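Local coordinates for putative cell surface protein, similar to internalin proteins (Listeria monocytogenes EGD-e, PDB 5KZS), which is of unknown function but, as an internalin-like leucine-rich-repeat surface protein related to the afadin-binding internalin InlP, may take part in contacts with host cells, at residues I302-S307 / F316-N321; V79-E84 / T105-V110; H226-P231 / G245-Q250; I238-Q243 / L262-Q267. One frame throughout, in Å; residues are numbered along the deposited sequence.

Contact 1: I302-S307 / F316-N321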
loop_
_atom_site.group_PDB
_atom_site.type_symbol
_atom_site.label_atom_id
_atom_site.label_comp_id
_atom_site.label_asym_id
_atom_site.label_seq_id
_atom_site.Cartn_x
_atom_site.Cartn_y
_atom_site.Cartn_z
ATOM N N ILE A 302 -31.449 -4.906 4.171
ATOM C CA ILE A 302 -31.719 -5.983 3.255
ATOM C C ILE A 302 -32.491 -7.015 4.064
ATOM O O ILE A 302 -32.083 -7.352 5.176
ATOM C CB ILE A 302 -30.405 -6.554 2.679
ATOM C CG1 ILE A 302 -29.811 -5.559 1.677
ATOM C CG2 ILE A 302 -30.621 -7.908 2.004
ATOM C CD1 ILE A 302 -28.325 -5.754 1.434
ATOM N N THR A 303 -33.614 -7.484 3.507
ATOM C CA THR A 303 -34.481 -8.459 4.164
ATOM C C THR A 303 -34.410 -9.808 3.459
ATOM O O THR A 303 -34.534 -9.881 2.240
ATOM C CB THR A 303 -35.933 -7.958 4.212
ATOM O OG1 THR A 303 -35.973 -6.723 4.942
ATOM C CG2 THR A 303 -36.839 -8.976 4.904
ATOM N N LEU A 304 -34.185 -10.856 4.243
ATOM C CA LEU A 304 -34.190 -12.221 3.751
ATOM C C LEU A 304 -35.480 -12.890 4.215
ATOM O O LEU A 304 -35.824 -12.816 5.393
ATOM C CB LEU A 304 -33.000 -13.006 4.303
ATOM C CG LEU A 304 -31.540 -12.477 4.276
ATOM C CD1 LEU A 304 -30.602 -13.643 3.980
ATOM C CD2 LEU A 304 -31.284 -11.336 3.301
ATOM N N ASP A 305 -36.190 -13.544 3.296
ATOM C CA ASP A 305 -37.382 -14.312 3.654
ATOM C C ASP A 305 -36.999 -15.633 4.349
ATOM O O ASP A 305 -36.977 -16.700 3.736
ATOM C CB ASP A 305 -38.275 -14.544 2.426
ATOM C CG ASP A 305 -39.714 -14.912 2.793
ATOM O OD1 ASP A 305 -39.955 -15.385 3.930
ATOM O OD2 ASP A 305 -40.605 -14.717 1.935
ATOM N N THR A 306 -36.729 -15.537 5.652
ATOM C CA THR A 306 -36.371 -16.695 6.486
ATOM C C THR A 306 -37.574 -17.394 7.115
ATOM O O THR A 306 -37.391 -18.234 7.996
ATOM C CB THR A 306 -35.390 -16.284 7.616
ATOM O OG1 THR A 306 -35.926 -15.185 8.373
ATOM C CG2 THR A 306 -34.053 -15.888 7.026
ATOM N N SER A 307 -38.786 -17.088 6.645
ATOM C CA SER A 307 -40.006 -17.529 7.321
ATOM C C SER A 307 -40.379 -19.007 7.161
ATOM O O SER A 307 -41.289 -19.466 7.837
ATOM C CB SER A 307 -41.199 -16.655 6.901
ATOM O OG SER A 307 -41.559 -16.845 5.551
ATOM N N PHE A 316 -25.599 -17.975 7.628
ATOM C CA PHE A 316 -26.113 -17.171 6.516
ATOM C C PHE A 316 -25.025 -16.364 5.841
ATOM O O PHE A 316 -23.951 -16.144 6.415
ATOM C CB PHE A 316 -27.242 -16.237 6.978
ATOM C CG PHE A 316 -28.615 -16.818 6.780
ATOM C CD1 PHE A 316 -29.157 -17.701 7.713
ATOM C CD2 PHE A 316 -29.357 -16.506 5.641
ATOM C CE1 PHE A 316 -30.415 -18.252 7.519
ATOM C CE2 PHE A 316 -30.611 -17.050 5.445
ATOM C CZ PHE A 316 -31.141 -17.924 6.384
ATOM N N ASN A 317 -25.305 -15.970 4.600
ATOM C CA ASN A 317 -24.588 -14.883 3.953
ATOM C C ASN A 317 -25.423 -14.144 2.931
ATOM O O ASN A 317 -26.387 -14.659 2.392
ATOM C CB ASN A 317 -23.282 -15.350 3.289
ATOM C CG ASN A 317 -23.511 -16.188 2.041
ATOM O OD1 ASN A 317 -23.471 -15.684 0.911
ATOM N ND2 ASN A 317 -23.746 -17.480 2.242
ATOM N N VAL A 318 -24.998 -12.924 2.665
ATOM C CA VAL A 318 -25.500 -12.118 1.577
ATOM C C VAL A 318 -24.313 -12.022 0.609
ATOM O O VAL A 318 -23.172 -12.026 1.044
ATOM C CB VAL A 318 -25.983 -10.749 2.134
ATOM C CG1 VAL A 318 -25.669 -9.573 1.211
ATOM C CG2 VAL A 318 -27.468 -10.811 2.452
ATOM N N GLN A 319 -24.596 -11.988 -0.692
ATOM C CA GLN A 319 -23.593 -11.792 -1.739
ATOM C C GLN A 319 -24.103 -10.777 -2.745
ATOM O O GLN A 319 -25.262 -10.821 -3.133
ATOM C CB GLN A 319 -23.324 -13.093 -2.475
ATOM C CG GLN A 319 -22.296 -13.979 -1.821
ATOM C CD GLN A 319 -22.147 -15.314 -2.535
ATOM O OE1 GLN A 319 -22.045 -15.367 -3.766
ATOM N NE2 GLN A 319 -22.141 -16.401 -1.767
ATOM N N PHE A 320 -23.242 -9.872 -3.178
ATOM C CA PHE A 320 -23.607 -8.937 -4.229
ATOM C C PHE A 320 -22.380 -8.466 -5.005
ATOM O O PHE A 320 -21.250 -8.883 -4.722
ATOM C CB PHE A 320 -24.436 -7.768 -3.675
ATOM C CG PHE A 320 -23.679 -6.853 -2.749
ATOM C CD1 PHE A 320 -22.998 -5.743 -3.246
ATOM C CD2 PHE A 320 -23.685 -7.075 -1.366
ATOM C CE1 PHE A 320 -22.316 -4.887 -2.394
ATOM C CE2 PHE A 320 -23.008 -6.220 -0.512
ATOM C CZ PHE A 320 -22.320 -5.124 -1.028
ATOM N N ASN A 321 -22.625 -7.634 -6.016
ATOM C CA ASN A 321 -21.611 -7.212 -6.951
ATOM C C ASN A 321 -20.914 -8.402 -7.619
ATOM O O ASN A 321 -19.759 -8.303 -7.984
ATOM C CB ASN A 321 -20.611 -6.292 -6.248
ATOM C CG ASN A 321 -20.263 -5.078 -7.076
ATOM O OD1 ASN A 321 -21.131 -4.472 -7.697
ATOM N ND2 ASN A 321 -18.998 -4.704 -7.079
#
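Phe316 meets two side chains of 302-307. Its CD2 lies 3.5 Å from Leu304 CD1, and its CZ is 3.6 Å from Thr306 CG2. Both methyls come to the ring obliquely. Leu304 and Phe316 run past each other in opposite directions, and the leucine lies alongside the ring. Thr306 turns its hydroxyl to Glu256 O, which leaves the methyl for the ring. Asn317 points the other way, and its OD1 accepts a bond from Gln319 NE2 at 3.1 Å. Val318 returns to the inner side. Its chi1 lies off the staggered positions (142°), with CG2 roughly opposite the carbonyl carbon. There CG2 reaches Leu304 CD2 at 3.9 Å and, more loosely, Ile302 CG2 at 4.3 Å. Leu304 thus divides its two methyls between Phe316 and Val318. Further on, the Phe320 ring stacks edge-to-face with Tyr265, and Asn321 OD1 takes the backbone N-H of Val275. The touching groups are all methyls and ring carbons. The strand axes stay 9.9 Å apart, at 129° between their directions. The two strands are not neighbours in their mixed sheet and pack across an apolar interior, consistent with an Ig-like beta sandwich, as follows the repeats in internalins.

Contact 2: V79-E84 / T105-V110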
loop_
_atom_site.group_PDB
_atom_site.type_symbol
_atom_site.label_atom_id
_atom_site.label_comp_id
_atom_site.label_asym_id
_atom_site.label_seq_id
_atom_site.Cartn_x
_atom_site.Cartn_y
_atom_site.Cartn_z
ATOM N N VAL A 79 17.544 0.032 -6.441
ATOM C CA VAL A 79 18.077 -1.175 -5.825
ATOM C C VAL A 79 17.273 -2.349 -6.380
ATOM O O VAL A 79 16.254 -2.736 -5.817
ATOM C CB VAL A 79 17.996 -1.080 -4.285
ATOM C CG1 VAL A 79 18.716 -2.242 -3.606
ATOM C CG2 VAL A 79 18.596 0.239 -3.830
HETATM N N MSE A 80 17.740 -2.903 -7.498
HETATM C CA MSE A 80 17.013 -3.955 -8.213
HETATM C C MSE A 80 17.056 -5.275 -7.515
HETATM O O MSE A 80 16.092 -6.022 -7.562
HETATM C CB MSE A 80 17.536 -4.116 -9.637
HETATM C CG MSE A 80 17.260 -2.872 -10.479
HETATM SE SE MSE A 80 15.328 -2.417 -10.550
HETATM C CE MSE A 80 15.543 -1.012 -11.926
ATOM N N GLU A 81 18.166 -5.571 -6.859
ATOM C CA GLU A 81 18.300 -6.786 -6.069
ATOM C C GLU A 81 19.223 -6.474 -4.885
ATOM O O GLU A 81 20.044 -5.560 -4.985
ATOM C CB GLU A 81 18.867 -7.900 -6.950
ATOM C CG GLU A 81 18.097 -9.200 -6.903
ATOM C CD GLU A 81 16.709 -9.081 -7.505
ATOM O OE1 GLU A 81 15.727 -9.333 -6.776
ATOM O OE2 GLU A 81 16.596 -8.721 -8.699
ATOM N N PHE A 82 19.073 -7.206 -3.775
ATOM C CA PHE A 82 19.845 -6.949 -2.529
ATOM C C PHE A 82 19.698 -8.055 -1.476
ATOM O O PHE A 82 18.655 -8.696 -1.397
ATOM C CB PHE A 82 19.466 -5.590 -1.907
ATOM C CG PHE A 82 18.017 -5.463 -1.495
ATOM C CD1 PHE A 82 17.032 -5.122 -2.420
ATOM C CD2 PHE A 82 17.636 -5.648 -0.165
ATOM C CE1 PHE A 82 15.702 -4.995 -2.034
ATOM C CE2 PHE A 82 16.306 -5.522 0.225
ATOM C CZ PHE A 82 15.339 -5.193 -0.710
ATOM N N GLY A 83 20.734 -8.259 -0.664
ATOM C CA GLY A 83 20.743 -9.284 0.399
ATOM C C GLY A 83 20.246 -8.815 1.773
ATOM O O GLY A 83 19.907 -7.636 1.968
ATOM N N GLU A 84 20.217 -9.746 2.728
ATOM C CA GLU A 84 19.720 -9.471 4.086
ATOM C C GLU A 84 20.444 -8.334 4.803
ATOM O O GLU A 84 19.828 -7.574 5.546
ATOM C CB GLU A 84 19.791 -10.729 4.959
ATOM C CG GLU A 84 18.620 -11.681 4.765
ATOM C CD GLU A 84 18.956 -13.114 5.142
ATOM O OE1 GLU A 84 19.927 -13.662 4.577
ATOM O OE2 GLU A 84 18.246 -13.696 5.993
ATOM N N THR A 105 10.757 -5.050 -5.790
ATOM C CA THR A 105 10.276 -6.036 -4.821
ATOM C C THR A 105 11.105 -7.311 -5.005
ATOM O O THR A 105 11.491 -7.621 -6.127
ATOM C CB THR A 105 8.737 -6.327 -4.878
ATOM O OG1 THR A 105 8.485 -7.588 -5.497
ATOM C CG2 THR A 105 7.923 -5.192 -5.558
ATOM N N PRO A 106 11.419 -8.038 -3.913
ATOM C CA PRO A 106 12.230 -9.242 -4.139
ATOM C C PRO A 106 11.520 -10.343 -4.931
ATOM O O PRO A 106 10.309 -10.257 -5.153
ATOM C CB PRO A 106 12.543 -9.738 -2.720
ATOM C CG PRO A 106 12.416 -8.544 -1.860
ATOM C CD PRO A 106 11.354 -7.690 -2.480
ATOM N N PRO A 107 12.275 -11.374 -5.355
ATOM C CA PRO A 107 11.679 -12.552 -5.993
ATOM C C PRO A 107 10.660 -13.284 -5.125
ATOM O O PRO A 107 10.503 -12.962 -3.952
ATOM C CB PRO A 107 12.891 -13.464 -6.273
ATOM C CG PRO A 107 14.085 -12.769 -5.707
ATOM C CD PRO A 107 13.728 -11.332 -5.565
ATOM N N GLU A 108 10.000 -14.275 -5.711
ATOM C CA GLU A 108 8.961 -15.040 -5.029
ATOM C C GLU A 108 9.518 -15.836 -3.835
ATOM O O GLU A 108 10.524 -16.546 -3.963
ATOM C CB GLU A 108 8.259 -15.987 -6.024
ATOM C CG GLU A 108 6.988 -16.677 -5.506
ATOM C CD GLU A 108 5.903 -15.698 -5.066
ATOM O OE1 GLU A 108 5.353 -15.877 -3.952
ATOM O OE2 GLU A 108 5.607 -14.746 -5.827
ATOM N N GLY A 109 8.848 -15.698 -2.685
ATOM C CA GLY A 109 9.230 -16.373 -1.439
ATOM C C GLY A 109 10.584 -15.949 -0.893
ATOM O O GLY A 109 11.280 -16.755 -0.280
ATOM N N VAL A 110 10.954 -14.688 -1.129
ATOM C CA VAL A 110 12.209 -14.112 -0.652
ATOM C C VAL A 110 11.894 -12.917 0.258
ATOM O O VAL A 110 11.395 -11.882 -0.196
ATOM C CB VAL A 110 13.108 -13.672 -1.825
ATOM C CG1 VAL A 110 14.399 -13.049 -1.308
ATOM C CG2 VAL A 110 13.402 -14.861 -2.733
#
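Glu81 reaches across to the Pro106-Pro107 pair with one carboxylate oxygen. OE1 sits 3.1 Å from Pro107 CD, the ring carbon bonded to the proline nitrogen, with Pro107 CG further off at 4.0 Å. The two side chains approach from opposite directions. A bend at chi2 (67°) folds the glutamate chain and brings its carboxylate to the proline. The other oxygen, Glu81 OE2, lies 3.0 Å from Met80 O. Both are acceptors, so this is a close approach without a bond between them. Met80 O takes its bond from Asn104 ND2.

The two segments are loops that leave neighbouring strands, 76-79 and 100-103, of the long parallel sheet of the leucine-rich-repeat solenoid. The contact therefore joins one turn of the solenoid to the next just beyond the sheet. On the inner side Phe82 is buried. Its ring makes an edge-to-face stack with Phe103, and its CZ stands 4.6 Å from Pro106 CG, a loose approach. Arg112 NE bonds to Phe82 O.

Packing is much thinner on the outer side. The chain turns back in a type II beta turn from Pro107 to Val110, closed by a weak bond of 3.3 Å from Val110 N to Pro107 O. Gly109 takes positive phi (64°) in it. Glu108 and Gly109 are exposed and stay away from 79-84. Thr105 points away from 79-84, and its OG1 makes a weak bond to Pro106 O.

Contact 3: H226-P231 / G245-Q250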
loop_
_atom_site.group_PDB
_atom_site.type_symbol
_atom_site.label_atom_id
_atom_site.label_comp_id
_atom_site.label_asym_id
_atom_site.label_seq_id
_atom_site.Cartn_x
_atom_site.Cartn_y
_atom_site.Cartn_z
ATOM N N HIS A 226 -12.858 -5.057 4.838
ATOM C CA HIS A 226 -14.006 -5.650 5.509
ATOM C C HIS A 226 -14.986 -4.625 6.072
ATOM O O HIS A 226 -15.497 -4.797 7.180
ATOM C CB HIS A 226 -13.503 -6.584 6.617
ATOM C CG HIS A 226 -12.360 -7.460 6.201
ATOM N ND1 HIS A 226 -12.530 -8.641 5.509
ATOM C CD2 HIS A 226 -11.028 -7.324 6.382
ATOM C CE1 HIS A 226 -11.352 -9.190 5.277
ATOM N NE2 HIS A 226 -10.424 -8.411 5.798
ATOM N N LEU A 227 -15.278 -3.578 5.301
ATOM C CA LEU A 227 -16.156 -2.503 5.783
ATOM C C LEU A 227 -17.647 -2.838 5.643
ATOM O O LEU A 227 -18.069 -3.400 4.632
ATOM C CB LEU A 227 -15.880 -1.204 5.036
ATOM C CG LEU A 227 -14.460 -0.661 5.102
ATOM C CD1 LEU A 227 -14.392 0.656 4.347
ATOM C CD2 LEU A 227 -14.005 -0.475 6.541
ATOM N N ASN A 228 -18.420 -2.493 6.675
ATOM C CA ASN A 228 -19.877 -2.517 6.635
ATOM C C ASN A 228 -20.428 -1.183 6.158
ATOM O O ASN A 228 -21.571 -1.094 5.741
ATOM C CB ASN A 228 -20.447 -2.836 8.013
ATOM C CG ASN A 228 -20.121 -4.239 8.461
ATOM O OD1 ASN A 228 -19.009 -4.503 8.877
ATOM N ND2 ASN A 228 -21.088 -5.144 8.373
ATOM N N GLU A 229 -19.611 -0.145 6.212
ATOM C CA GLU A 229 -20.078 1.192 5.920
ATOM C C GLU A 229 -18.884 2.028 5.497
ATOM O O GLU A 229 -17.804 1.926 6.080
ATOM C CB GLU A 229 -20.781 1.781 7.161
ATOM C CG GLU A 229 -20.704 3.302 7.318
ATOM C CD GLU A 229 -21.756 3.851 8.261
ATOM O OE1 GLU A 229 -22.606 4.634 7.782
ATOM O OE2 GLU A 229 -21.747 3.501 9.472
ATOM N N LEU A 230 -19.121 2.864 4.495
ATOM C CA LEU A 230 -18.103 3.685 3.883
ATOM C C LEU A 230 -18.107 5.116 4.423
ATOM O O LEU A 230 -19.161 5.670 4.694
ATOM C CB LEU A 230 -18.326 3.726 2.370
ATOM C CG LEU A 230 -18.453 2.395 1.608
ATOM C CD1 LEU A 230 -18.636 2.672 0.126
ATOM C CD2 LEU A 230 -17.272 1.458 1.835
ATOM N N PRO A 231 -16.919 5.738 4.536
ATOM C CA PRO A 231 -16.820 7.122 5.009
ATOM C C PRO A 231 -17.476 8.131 4.054
ATOM O O PRO A 231 -16.970 8.372 2.946
ATOM C CB PRO A 231 -15.313 7.354 5.083
ATOM C CG PRO A 231 -14.745 6.432 4.054
ATOM C CD PRO A 231 -15.607 5.209 4.120
ATOM N N GLY A 245 -17.020 -9.421 4.870
ATOM C CA GLY A 245 -17.245 -9.049 6.260
ATOM C C GLY A 245 -18.250 -9.907 6.972
ATOM O O GLY A 245 -18.672 -10.946 6.477
ATOM N N THR A 246 -18.591 -9.472 8.173
ATOM C CA THR A 246 -19.720 -10.020 8.893
ATOM C C THR A 246 -20.637 -8.907 9.372
ATOM O O THR A 246 -20.290 -7.716 9.401
ATOM C CB THR A 246 -19.318 -10.931 10.087
ATOM O OG1 THR A 246 -18.656 -10.162 11.105
ATOM C CG2 THR A 246 -18.445 -12.114 9.605
ATOM N N VAL A 247 -21.840 -9.342 9.703
ATOM C CA VAL A 247 -22.844 -8.498 10.288
ATOM C C VAL A 247 -23.215 -9.235 11.594
ATOM O O VAL A 247 -22.892 -10.425 11.753
ATOM C CB VAL A 247 -23.961 -8.250 9.229
ATOM C CG1 VAL A 247 -25.216 -9.083 9.477
ATOM C CG2 VAL A 247 -24.272 -6.760 9.099
ATOM N N PRO A 248 -23.823 -8.530 12.558
ATOM C CA PRO A 248 -24.038 -9.205 13.837
ATOM C C PRO A 248 -25.020 -10.373 13.768
ATOM O O PRO A 248 -26.009 -10.325 13.017
ATOM C CB PRO A 248 -24.582 -8.091 14.746
ATOM C CG PRO A 248 -24.189 -6.809 14.095
ATOM C CD PRO A 248 -24.174 -7.097 12.620
ATOM N N ASP A 249 -24.744 -11.395 14.575
ATOM C CA ASP A 249 -25.604 -12.579 14.676
ATOM C C ASP A 249 -26.980 -12.188 15.206
ATOM O O ASP A 249 -27.123 -11.154 15.867
ATOM C CB ASP A 249 -24.978 -13.629 15.605
ATOM C CG ASP A 249 -23.609 -14.111 15.121
ATOM O OD1 ASP A 249 -23.186 -13.728 14.002
ATOM O OD2 ASP A 249 -22.956 -14.871 15.868
ATOM N N GLN A 250 -27.989 -13.006 14.906
ATOM C CA GLN A 250 -29.374 -12.719 15.304
ATOM C C GLN A 250 -30.096 -13.954 15.791
ATOM O O GLN A 250 -29.728 -15.085 15.460
ATOM C CB GLN A 250 -30.173 -12.106 14.146
ATOM C CG GLN A 250 -29.987 -10.606 13.962
ATOM C CD GLN A 250 -30.842 -10.036 12.839
ATOM O OE1 GLN A 250 -31.944 -10.502 12.582
ATOM N NE2 GLN A 250 -30.333 -9.016 12.168
HETATM O O HOH W 1 -17.409 -6.634 8.347
#
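The flat group at the centre is the Asn228 amide, which turns its ND2 edge to Thr246 O. Thr246 O lies in the amide plane beyond ND2. A water near OD1 stands off that plane to one side, and Val247 CG2 stands off it to the other. The site belongs to the junction between the repeats and the following beta domain, probably Ig-like as in other internalins: 226-227 is a short strand of the last repeats, and 245-246 is part of strand 243-252, which leads into that domain.

The bond from Asn228 ND2 to Thr246 O is 2.9 Å long and nearly straight, with an angle of 168° at the hydrogen. At the acceptor it is less regular, since the donor is tilted 32° from the carbonyl plane of Thr246. Asn228 swings CG opposite its carbonyl carbon (chi1 -67°), and this carries the amide toward the strand. The water bridges the segments further. It lies 2.7 Å from Asn228 OD1 and 2.9 Å from His226 O, and it accepts the N-H of Thr246. His226 CB comes loosely to Gly245 CA, at 4.5 Å, while its ring bonds through ND1 to Ser244 O. The backbone of Asn228 also holds Ile264 of helix 263-270. Beside the amide, Val247 CG2 touches Asn228 ND2 at 3.6 Å.

Contact 4: I238-Q243 / L262-Q267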
loop_
_atom_site.group_PDB
_atom_site.type_symbol
_atom_site.label_atom_id
_atom_site.label_comp_id
_atom_site.label_asym_id
_atom_site.label_seq_id
_atom_site.Cartn_x
_atom_site.Cartn_y
_atom_site.Cartn_z
ATOM N N ILE A 238 -14.515 6.644 -3.886
ATOM C CA ILE A 238 -14.269 5.243 -3.537
ATOM C C ILE A 238 -14.347 4.330 -4.753
ATOM O O ILE A 238 -15.127 4.574 -5.676
ATOM C CB ILE A 238 -15.185 4.748 -2.411
ATOM C CG1 ILE A 238 -14.794 5.451 -1.109
ATOM C CG2 ILE A 238 -15.061 3.236 -2.218
ATOM C CD1 ILE A 238 -15.814 5.363 0.004
ATOM N N PHE A 239 -13.488 3.308 -4.745
ATOM C CA PHE A 239 -13.583 2.150 -5.627
ATOM C C PHE A 239 -13.603 0.897 -4.763
ATOM O O PHE A 239 -12.684 0.654 -3.988
ATOM C CB PHE A 239 -12.385 2.104 -6.584
ATOM C CG PHE A 239 -12.199 0.773 -7.286
ATOM C CD1 PHE A 239 -11.445 -0.255 -6.694
ATOM C CD2 PHE A 239 -12.751 0.550 -8.549
ATOM C CE1 PHE A 239 -11.271 -1.474 -7.339
ATOM C CE2 PHE A 239 -12.574 -0.666 -9.192
ATOM C CZ PHE A 239 -11.833 -1.677 -8.590
ATOM N N ILE A 240 -14.658 0.110 -4.892
ATOM C CA ILE A 240 -14.703 -1.228 -4.316
ATOM C C ILE A 240 -15.376 -2.100 -5.350
ATOM O O ILE A 240 -16.364 -1.688 -5.962
ATOM C CB ILE A 240 -15.517 -1.278 -2.996
ATOM C CG1 ILE A 240 -14.782 -0.506 -1.897
ATOM C CG2 ILE A 240 -15.802 -2.726 -2.560
ATOM C CD1 ILE A 240 -15.593 -0.282 -0.648
ATOM N N GLU A 241 -14.795 -3.271 -5.563
ATOM C CA GLU A 241 -15.467 -4.368 -6.244
ATOM C C GLU A 241 -15.589 -5.598 -5.366
ATOM O O GLU A 241 -16.571 -6.328 -5.467
ATOM C CB GLU A 241 -14.757 -4.712 -7.552
ATOM C CG GLU A 241 -14.921 -3.600 -8.584
ATOM C CD GLU A 241 -14.524 -3.987 -10.006
ATOM O OE1 GLU A 241 -13.441 -4.585 -10.211
ATOM O OE2 GLU A 241 -15.309 -3.654 -10.920
ATOM N N ASN A 242 -14.598 -5.838 -4.519
ATOM C CA ASN A 242 -14.634 -6.959 -3.598
ATOM C C ASN A 242 -14.550 -6.475 -2.149
ATOM O O ASN A 242 -13.904 -5.466 -1.859
ATOM C CB ASN A 242 -13.487 -7.902 -3.894
ATOM C CG ASN A 242 -13.317 -8.155 -5.380
ATOM O OD1 ASN A 242 -14.146 -8.817 -6.001
ATOM N ND2 ASN A 242 -12.250 -7.618 -5.958
ATOM N N GLN A 243 -15.200 -7.207 -1.254
ATOM C CA GLN A 243 -15.281 -6.842 0.160
ATOM C C GLN A 243 -15.828 -8.059 0.903
ATOM O O GLN A 243 -16.693 -8.763 0.384
ATOM C CB GLN A 243 -16.182 -5.609 0.347
ATOM C CG GLN A 243 -15.845 -4.736 1.552
ATOM C CD GLN A 243 -14.646 -3.783 1.395
ATOM O OE1 GLN A 243 -14.229 -3.147 2.373
ATOM N NE2 GLN A 243 -14.120 -3.647 0.180
ATOM N N LEU A 262 -26.779 -2.862 6.246
ATOM C CA LEU A 262 -25.577 -2.972 5.409
ATOM C C LEU A 262 -25.430 -1.742 4.512
ATOM O O LEU A 262 -25.659 -1.820 3.300
ATOM C CB LEU A 262 -25.640 -4.259 4.576
ATOM C CG LEU A 262 -24.404 -4.675 3.785
ATOM C CD1 LEU A 262 -23.208 -4.794 4.724
ATOM C CD2 LEU A 262 -24.652 -5.986 3.048
ATOM N N PRO A 263 -25.063 -0.591 5.111
ATOM C CA PRO A 263 -24.990 0.681 4.371
ATOM C C PRO A 263 -24.090 0.676 3.131
ATOM O O PRO A 263 -24.341 1.437 2.191
ATOM C CB PRO A 263 -24.443 1.661 5.414
ATOM C CG PRO A 263 -24.853 1.088 6.738
ATOM C CD PRO A 263 -24.815 -0.402 6.558
ATOM N N ILE A 264 -23.044 -0.157 3.144
ATOM C CA ILE A 264 -22.103 -0.275 2.014
ATOM C C ILE A 264 -22.811 -0.569 0.687
ATOM O O ILE A 264 -22.480 0.048 -0.329
ATOM C CB ILE A 264 -20.951 -1.295 2.296
ATOM C CG1 ILE A 264 -19.867 -1.196 1.217
ATOM C CG2 ILE A 264 -21.446 -2.732 2.426
ATOM C CD1 ILE A 264 -18.594 -1.947 1.551
ATOM N N TYR A 265 -23.803 -1.462 0.705
ATOM C CA TYR A 265 -24.558 -1.774 -0.506
ATOM C C TYR A 265 -25.148 -0.513 -1.148
ATOM O O TYR A 265 -24.956 -0.264 -2.353
ATOM C CB TYR A 265 -25.665 -2.804 -0.243
ATOM C CG TYR A 265 -26.521 -3.065 -1.476
ATOM C CD1 TYR A 265 -26.141 -4.007 -2.436
ATOM C CD2 TYR A 265 -27.690 -2.336 -1.704
ATOM C CE1 TYR A 265 -26.912 -4.225 -3.578
ATOM C CE2 TYR A 265 -28.466 -2.543 -2.839
ATOM C CZ TYR A 265 -28.081 -3.489 -3.773
ATOM O OH TYR A 265 -28.862 -3.677 -4.891
ATOM N N PHE A 266 -25.839 0.282 -0.340
ATOM C CA PHE A 266 -26.647 1.403 -0.852
ATOM C C PHE A 266 -25.775 2.604 -1.119
ATOM O O PHE A 266 -26.102 3.454 -1.953
ATOM C CB PHE A 266 -27.758 1.769 0.125
ATOM C CG PHE A 266 -28.713 0.645 0.383
ATOM C CD1 PHE A 266 -28.437 -0.314 1.358
ATOM C CD2 PHE A 266 -29.870 0.520 -0.367
ATOM C CE1 PHE A 266 -29.307 -1.362 1.591
ATOM C CE2 PHE A 266 -30.745 -0.531 -0.139
ATOM C CZ PHE A 266 -30.468 -1.469 0.847
ATOM N N GLN A 267 -24.676 2.679 -0.378
ATOM C CA GLN A 267 -23.637 3.644 -0.648
ATOM C C GLN A 267 -23.000 3.377 -2.017
ATOM O O GLN A 267 -22.896 4.291 -2.848
ATOM C CB GLN A 267 -22.606 3.615 0.477
ATOM C CG GLN A 267 -23.119 4.290 1.730
ATOM C CD GLN A 267 -22.173 4.151 2.906
ATOM O OE1 GLN A 267 -21.856 3.043 3.349
ATOM N NE2 GLN A 267 -21.723 5.283 3.429
#
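Gln243 NE2 is gripped by two carbonyl oxygens while the stem of the same side chain packs on Ile264. One is Asn242 O at 2.7 Å, a bent bond with 139° at the hydrogen. The other is Leu222 O of the preceding repeat region. Gln243 OE1 in turn accepts the backbone N-H of Leu227. With both ends of the amide held, its rotation is fixed and its buried polar atoms have partners.

CG of Gln243, opposite the backbone N at chi1 -152°, is turned to the helix, and a bend at chi2 folds the amide back toward Asn242 O. Ile264 CD1 meets that CG at 3.9 Å. The same methyl touches Ile240 CD1 at 4.1 Å, and the two isoleucine side chains cross at about a right angle. Ile264 reaches this far because its side chain is fully extended. A single methyl from the first turn of helix 263-270 thus sits against Ile240 and Gln243 of 238-243. Leu230 and Tyr333 also touch Ile264 and widen this apolar patch.

The segment 238-243 has its own hold on the repeats, since Asp223 OD1 accepts the N-H groups of Glu241 and Asn242. On the helix side, Gln267 NE2 bonds to Leu230 O. This small buried contact lies at the seam between the end of the leucine-rich-repeat solenoid and the following beta domain. Such direct fusion through a shared apolar core is characteristic of internalins.

In the fold
Contact 2 comes first along the chain and lies in the solenoid, where it joins loops after strands 76-79 and 100-103. It is on the opposite side of the chain's centre from the other three; its centre is about 45 Å from that of contact 1. Contacts 3 and 4 cross in sequence, with centres about 10 Å apart, and touch through Asn228, Leu230, Ile264 and Gln267. Together they join the last repeats to strand 243-252 and helix 263-270. Contact 1 closes last. It shares the mixed sheet with contact 3 and touches contact 4 through Phe320 and Tyr265. Contacts 1, 3 and 4 thus cluster at the junction and the beta domain, while contact 2 stands alone in the solenoid.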